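PDB 5WE0: protection of telomeres protein poz1 from Schizosaccharomyces pombe, which binds telomeric DNA and negatively regulates telomerase and telomere length. Local coordinates for residues N12-F17 against A36-L41; E21-M26 against F60-F65. One frame throughout, in Å; residues are numbered along the deposited sequence.

Contact 1: N12-F17 against A36-L41; sequences NTLETF and ACLRYL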
# COMPACT_ATOMS: atom_id res chain seq x y z
N ASN A 12 -0.29 -16.02 -13.62
CA ASN A 12 -1.54 -16.75 -13.40
C ASN A 12 -1.46 -17.65 -12.19
O ASN A 12 -2.43 -17.79 -11.44
CB ASN A 12 -1.90 -17.57 -14.65
CG ASN A 12 -2.19 -16.69 -15.83
OD1 ASN A 12 -1.65 -16.89 -16.92
ND2 ASN A 12 -3.03 -15.68 -15.62
N THR A 13 -0.31 -18.29 -11.96
CA THR A 13 -0.15 -19.07 -10.74
C THR A 13 -0.22 -18.19 -9.49
O THR A 13 -0.84 -18.58 -8.49
CB THR A 13 1.16 -19.86 -10.79
OG1 THR A 13 1.06 -20.87 -11.81
CG2 THR A 13 1.48 -20.50 -9.43
N LEU A 14 0.45 -17.03 -9.51
CA LEU A 14 0.40 -16.16 -8.33
C LEU A 14 -1.03 -15.72 -8.03
O LEU A 14 -1.42 -15.60 -6.85
CB LEU A 14 1.31 -14.94 -8.51
CG LEU A 14 2.77 -15.16 -8.08
CD1 LEU A 14 3.56 -13.86 -8.23
CD2 LEU A 14 2.88 -15.70 -6.65
N GLU A 15 -1.84 -15.49 -9.08
CA GLU A 15 -3.24 -15.10 -8.90
C GLU A 15 -3.98 -16.07 -8.00
O GLU A 15 -4.74 -15.66 -7.11
CB GLU A 15 -3.96 -15.09 -10.24
CG GLU A 15 -3.72 -13.90 -11.11
CD GLU A 15 -4.89 -13.64 -12.05
OE1 GLU A 15 -6.03 -14.01 -11.69
OE2 GLU A 15 -4.67 -13.05 -13.13
N THR A 16 -3.77 -17.38 -8.21
CA THR A 16 -4.47 -18.37 -7.40
C THR A 16 -3.94 -18.40 -5.98
O THR A 16 -4.60 -18.97 -5.10
CB THR A 16 -4.39 -19.76 -8.04
OG1 THR A 16 -3.17 -20.41 -7.66
CG2 THR A 16 -4.51 -19.67 -9.57
N PHE A 17 -2.74 -17.87 -5.73
CA PHE A 17 -2.29 -17.76 -4.35
C PHE A 17 -2.66 -16.41 -3.75
O PHE A 17 -2.89 -16.32 -2.54
CB PHE A 17 -0.77 -17.97 -4.25
CG PHE A 17 -0.33 -19.41 -4.37
CD1 PHE A 17 -0.08 -19.97 -5.62
CD2 PHE A 17 -0.20 -20.22 -3.25
CE1 PHE A 17 0.31 -21.30 -5.75
CE2 PHE A 17 0.18 -21.55 -3.38
CZ PHE A 17 0.44 -22.09 -4.63
N ALA A 36 9.59 -18.23 -5.11
CA ALA A 36 10.17 -18.64 -6.39
C ALA A 36 9.47 -17.95 -7.56
O ALA A 36 10.12 -17.59 -8.55
CB ALA A 36 10.09 -20.17 -6.53
N CYS A 37 8.14 -17.78 -7.48
CA CYS A 37 7.42 -17.05 -8.53
C CYS A 37 7.83 -15.58 -8.58
O CYS A 37 8.10 -15.05 -9.66
CB CYS A 37 5.91 -17.16 -8.30
SG CYS A 37 5.18 -18.79 -8.65
N LEU A 38 7.84 -14.91 -7.42
CA LEU A 38 8.22 -13.49 -7.39
C LEU A 38 9.63 -13.30 -7.92
O LEU A 38 9.90 -12.37 -8.68
CB LEU A 38 8.13 -12.93 -5.97
CG LEU A 38 6.73 -12.80 -5.41
CD1 LEU A 38 6.86 -12.31 -4.02
CD2 LEU A 38 5.95 -11.81 -6.26
N ARG A 39 10.56 -14.17 -7.49
CA ARG A 39 11.93 -14.04 -7.96
C ARG A 39 12.02 -14.26 -9.45
O ARG A 39 12.74 -13.53 -10.15
CB ARG A 39 12.85 -15.00 -7.21
CG ARG A 39 14.31 -14.53 -7.30
CD ARG A 39 15.32 -15.55 -6.78
NE ARG A 39 16.66 -14.96 -6.67
CZ ARG A 39 17.50 -14.76 -7.69
NH1 ARG A 39 17.13 -15.08 -8.94
NH2 ARG A 39 18.70 -14.22 -7.49
N TYR A 40 11.30 -15.26 -9.98
CA TYR A 40 11.35 -15.47 -11.43
C TYR A 40 10.88 -14.23 -12.18
O TYR A 40 11.52 -13.81 -13.15
CB TYR A 40 10.51 -16.69 -11.84
CG TYR A 40 10.74 -17.02 -13.31
CD1 TYR A 40 11.84 -17.77 -13.70
CD2 TYR A 40 9.90 -16.51 -14.30
CE1 TYR A 40 12.08 -18.05 -15.03
CE2 TYR A 40 10.13 -16.79 -15.65
CZ TYR A 40 11.22 -17.57 -15.99
OH TYR A 40 11.48 -17.85 -17.31
N LEU A 41 9.75 -13.65 -11.76
CA LEU A 41 9.29 -12.43 -12.42
C LEU A 41 10.27 -11.28 -12.20
O LEU A 41 10.47 -10.46 -13.10
CB LEU A 41 7.91 -12.04 -11.90
CG LEU A 41 6.74 -12.97 -12.29
CD1 LEU A 41 5.48 -12.56 -11.55
CD2 LEU A 41 6.50 -12.94 -13.79
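L14 reaches into the side chains of C37, L38 and L41, its CG and CD2 meeting C37 and its CD1 meeting both leucines. Its CG lies 3.7 Å from C37 CB, and its CD2 touches the same CB. L14 CD1 turns the other way, to L38 CD2 at 3.7 Å, the two leucines crossing at about a right angle; with L41 it meets tip to tip, CD1 to CD1 at 4.0 Å. At the margin T13 CG2 stands 4.2 Å from C37 SG, which is anti to its carbonyl carbon (chi1 -72°) and is thereby the C37 atom nearest T13. No hydrogen bond crosses. This is helix-helix packing of the N-terminal part of an all-helical chain: helices 2-18 and 31-43 run roughly antiparallel, their local axes 10.5 Å apart at 144°, with L14 and C37 nearest in register. Cutting L14 back to an alanine would remove CG and both methyls, and is likely to open a gap facing L38 and L41 and leave C37 CB without its leucine partner. Further out, M56 of helix 54-64 packs on both L14 and L38, while V10 touches C37 and L11 touches L41. L38 and L41 also pack on aromatic side chains of another protein's chain.

Contact 2: E21-M26 against F60-F65; sequences ENHYDM and FIEYCF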
# COMPACT_ATOMS: atom_id res chain seq x y z
N GLU A 21 -10.86 -13.53 -0.88
CA GLU A 21 -12.10 -12.87 -0.47
C GLU A 21 -11.81 -11.79 0.57
O GLU A 21 -12.31 -10.66 0.48
CB GLU A 21 -13.08 -13.90 0.08
CG GLU A 21 -14.34 -13.26 0.68
CD GLU A 21 -15.37 -14.28 1.14
OE1 GLU A 21 -14.98 -15.37 1.62
OE2 GLU A 21 -16.58 -13.97 1.05
N ASN A 22 -11.03 -12.15 1.58
CA ASN A 22 -10.52 -11.19 2.54
C ASN A 22 -9.09 -10.83 2.15
O ASN A 22 -8.80 -10.69 0.96
CB ASN A 22 -10.62 -11.73 3.97
CG ASN A 22 -12.03 -12.15 4.33
OD1 ASN A 22 -12.96 -11.34 4.29
ND2 ASN A 22 -12.20 -13.43 4.64
N HIS A 23 -8.20 -10.66 3.12
CA HIS A 23 -6.87 -10.14 2.83
C HIS A 23 -5.83 -11.26 2.76
O HIS A 23 -5.85 -12.20 3.56
CB HIS A 23 -6.45 -9.11 3.88
CG HIS A 23 -7.36 -7.92 3.94
ND1 HIS A 23 -7.67 -7.17 2.83
CD2 HIS A 23 -8.03 -7.37 4.98
CE1 HIS A 23 -8.47 -6.18 3.18
NE2 HIS A 23 -8.71 -6.28 4.48
N TYR A 24 -4.91 -11.13 1.82
CA TYR A 24 -3.83 -12.08 1.69
C TYR A 24 -2.87 -12.00 2.88
O TYR A 24 -2.65 -10.94 3.48
CB TYR A 24 -3.07 -11.84 0.38
CG TYR A 24 -1.81 -12.66 0.28
CD1 TYR A 24 -1.84 -13.99 -0.12
CD2 TYR A 24 -0.59 -12.11 0.66
CE1 TYR A 24 -0.67 -14.75 -0.17
CE2 TYR A 24 0.57 -12.86 0.60
CZ TYR A 24 0.53 -14.17 0.18
OH TYR A 24 1.70 -14.89 0.15
N ASP A 25 -2.30 -13.15 3.23
CA ASP A 25 -1.18 -13.21 4.16
C ASP A 25 -0.31 -14.40 3.75
O ASP A 25 -0.82 -15.41 3.28
CB ASP A 25 -1.63 -13.34 5.62
CG ASP A 25 -0.44 -13.36 6.62
OD1 ASP A 25 0.62 -12.72 6.37
OD2 ASP A 25 -0.58 -14.04 7.66
N MET A 26 1.01 -14.27 3.92
CA MET A 26 1.87 -15.36 3.50
C MET A 26 1.80 -16.49 4.50
O MET A 26 1.98 -16.28 5.70
CB MET A 26 3.32 -14.92 3.33
CG MET A 26 4.15 -16.09 2.79
SD MET A 26 4.94 -15.74 1.19
CE MET A 26 6.32 -14.76 1.73
N PHE A 60 0.45 -6.97 -2.27
CA PHE A 60 1.57 -6.32 -1.60
C PHE A 60 1.08 -5.45 -0.46
O PHE A 60 1.60 -5.52 0.65
CB PHE A 60 2.38 -5.46 -2.57
CG PHE A 60 3.42 -4.67 -1.85
CD1 PHE A 60 4.59 -5.27 -1.41
CD2 PHE A 60 3.19 -3.33 -1.51
CE1 PHE A 60 5.53 -4.54 -0.70
CE2 PHE A 60 4.12 -2.61 -0.80
CZ PHE A 60 5.29 -3.22 -0.39
N ILE A 61 0.05 -4.63 -0.72
CA ILE A 61 -0.47 -3.74 0.32
C ILE A 61 -1.03 -4.55 1.49
O ILE A 61 -0.79 -4.21 2.66
CB ILE A 61 -1.55 -2.81 -0.29
CG1 ILE A 61 -0.91 -1.84 -1.27
CG2 ILE A 61 -2.33 -2.10 0.82
CD1 ILE A 61 0.22 -0.99 -0.65
N GLU A 62 -1.79 -5.61 1.20
CA GLU A 62 -2.31 -6.46 2.27
C GLU A 62 -1.17 -7.09 3.08
O GLU A 62 -1.26 -7.22 4.31
CB GLU A 62 -3.21 -7.54 1.68
CG GLU A 62 -4.48 -6.96 1.00
CD GLU A 62 -5.31 -8.03 0.32
OE1 GLU A 62 -4.71 -9.02 -0.17
OE2 GLU A 62 -6.56 -7.88 0.27
N TYR A 63 -0.10 -7.53 2.41
CA TYR A 63 1.01 -8.17 3.10
C TYR A 63 1.84 -7.15 3.87
O TYR A 63 2.06 -7.29 5.08
CB TYR A 63 1.88 -8.92 2.07
CG TYR A 63 3.06 -9.72 2.65
CD1 TYR A 63 2.88 -10.59 3.72
CD2 TYR A 63 4.33 -9.62 2.09
CE1 TYR A 63 3.95 -11.31 4.24
CE2 TYR A 63 5.40 -10.35 2.60
CZ TYR A 63 5.20 -11.19 3.67
OH TYR A 63 6.24 -11.91 4.17
N CYS A 64 2.20 -6.05 3.20
CA CYS A 64 3.03 -5.00 3.80
C CYS A 64 2.43 -4.46 5.10
O CYS A 64 3.14 -4.25 6.09
CB CYS A 64 3.21 -3.88 2.79
SG CYS A 64 4.16 -2.50 3.39
N PHE A 65 1.13 -4.16 5.10
CA PHE A 65 0.49 -3.58 6.27
C PHE A 65 -0.24 -4.63 7.10
O PHE A 65 -0.94 -4.28 8.05
CB PHE A 65 -0.46 -2.44 5.87
CG PHE A 65 0.27 -1.27 5.29
CD1 PHE A 65 1.00 -0.42 6.10
CD2 PHE A 65 0.28 -1.06 3.92
CE1 PHE A 65 1.72 0.63 5.56
CE2 PHE A 65 0.98 -0.00 3.38
CZ PHE A 65 1.71 0.84 4.20
O HOH W 1 -2.29 -9.65 5.59
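A His-carboxylate hydrogen bond, paired with a backbone amide held by the same carboxylate, fixes the irregular segment 21-26 against the C-terminal end of helix 54-64. H23 ND1 donates to E62 OE2 at 2.9 Å in a nearly straight bond (171°). The acceptor lies in the plane of the imidazole, but the ring and carboxylate planes stand 79° apart, and the N-H comes in from above the carboxylate plane. The other oxygen, E62 OE1, takes the Y24 backbone N-H at 2.9 Å, again from well out of the carboxylate plane, and Y24 CB closes to 3.3 Å of it. E62 is extended beyond CG, which carries both oxygens out to the loop. Its OE2 also forms a salt bridge with K224, which would probably favour the ionised carboxylate in this buried place; H23 NE2 bonds to S217 OG, so both residues tie the loop to helix 209-230.

A water lies between the two backbones, 2.9 Å from E62 O; its very short approach to Y24 O makes that second bond doubtful in detail. Beyond the polar group, Y63 sets the packing. Its CG is anti to the backbone N (chi1 -177°), which carries the ring out to D25 and M26, whose side chains cross it at a slant. D25 OD1 comes up at the edge of this ring, 4.1 Å from Y63 CD1, while Y24 CD2 rests 4.3 Å from Y63 CB. The Y63 ring stacks on an aromatic side chain of another protein's chain, which makes this end of the contact part of an interface. M26 lays CB 3.8 Å from Y63 CE1, and the bend of its chain further out brings the terminal CE to 3.8 Å from Y63 OH.

Overall arrangement
From the N terminus, helix 2-18 runs into an irregular connection, and helix 31-43 returns beside it; contact 1 closes this first loop of 18 residues. Segment 21-26 lies in that connection yet pairs forward with residues 60-65, so contact 2 closes a longer loop of 33 residues that takes in helix 31-43 and the first half of helix 54-64. The two contacts therefore cross along the chain, their segments alternating. Together they join the first three helices, of which helix 31-43 and helix 54-64 follow each other in the chain. Their centres are 15 Å apart, but they touch directly where F17 O meets Y24 CD1 at 3.5 Å.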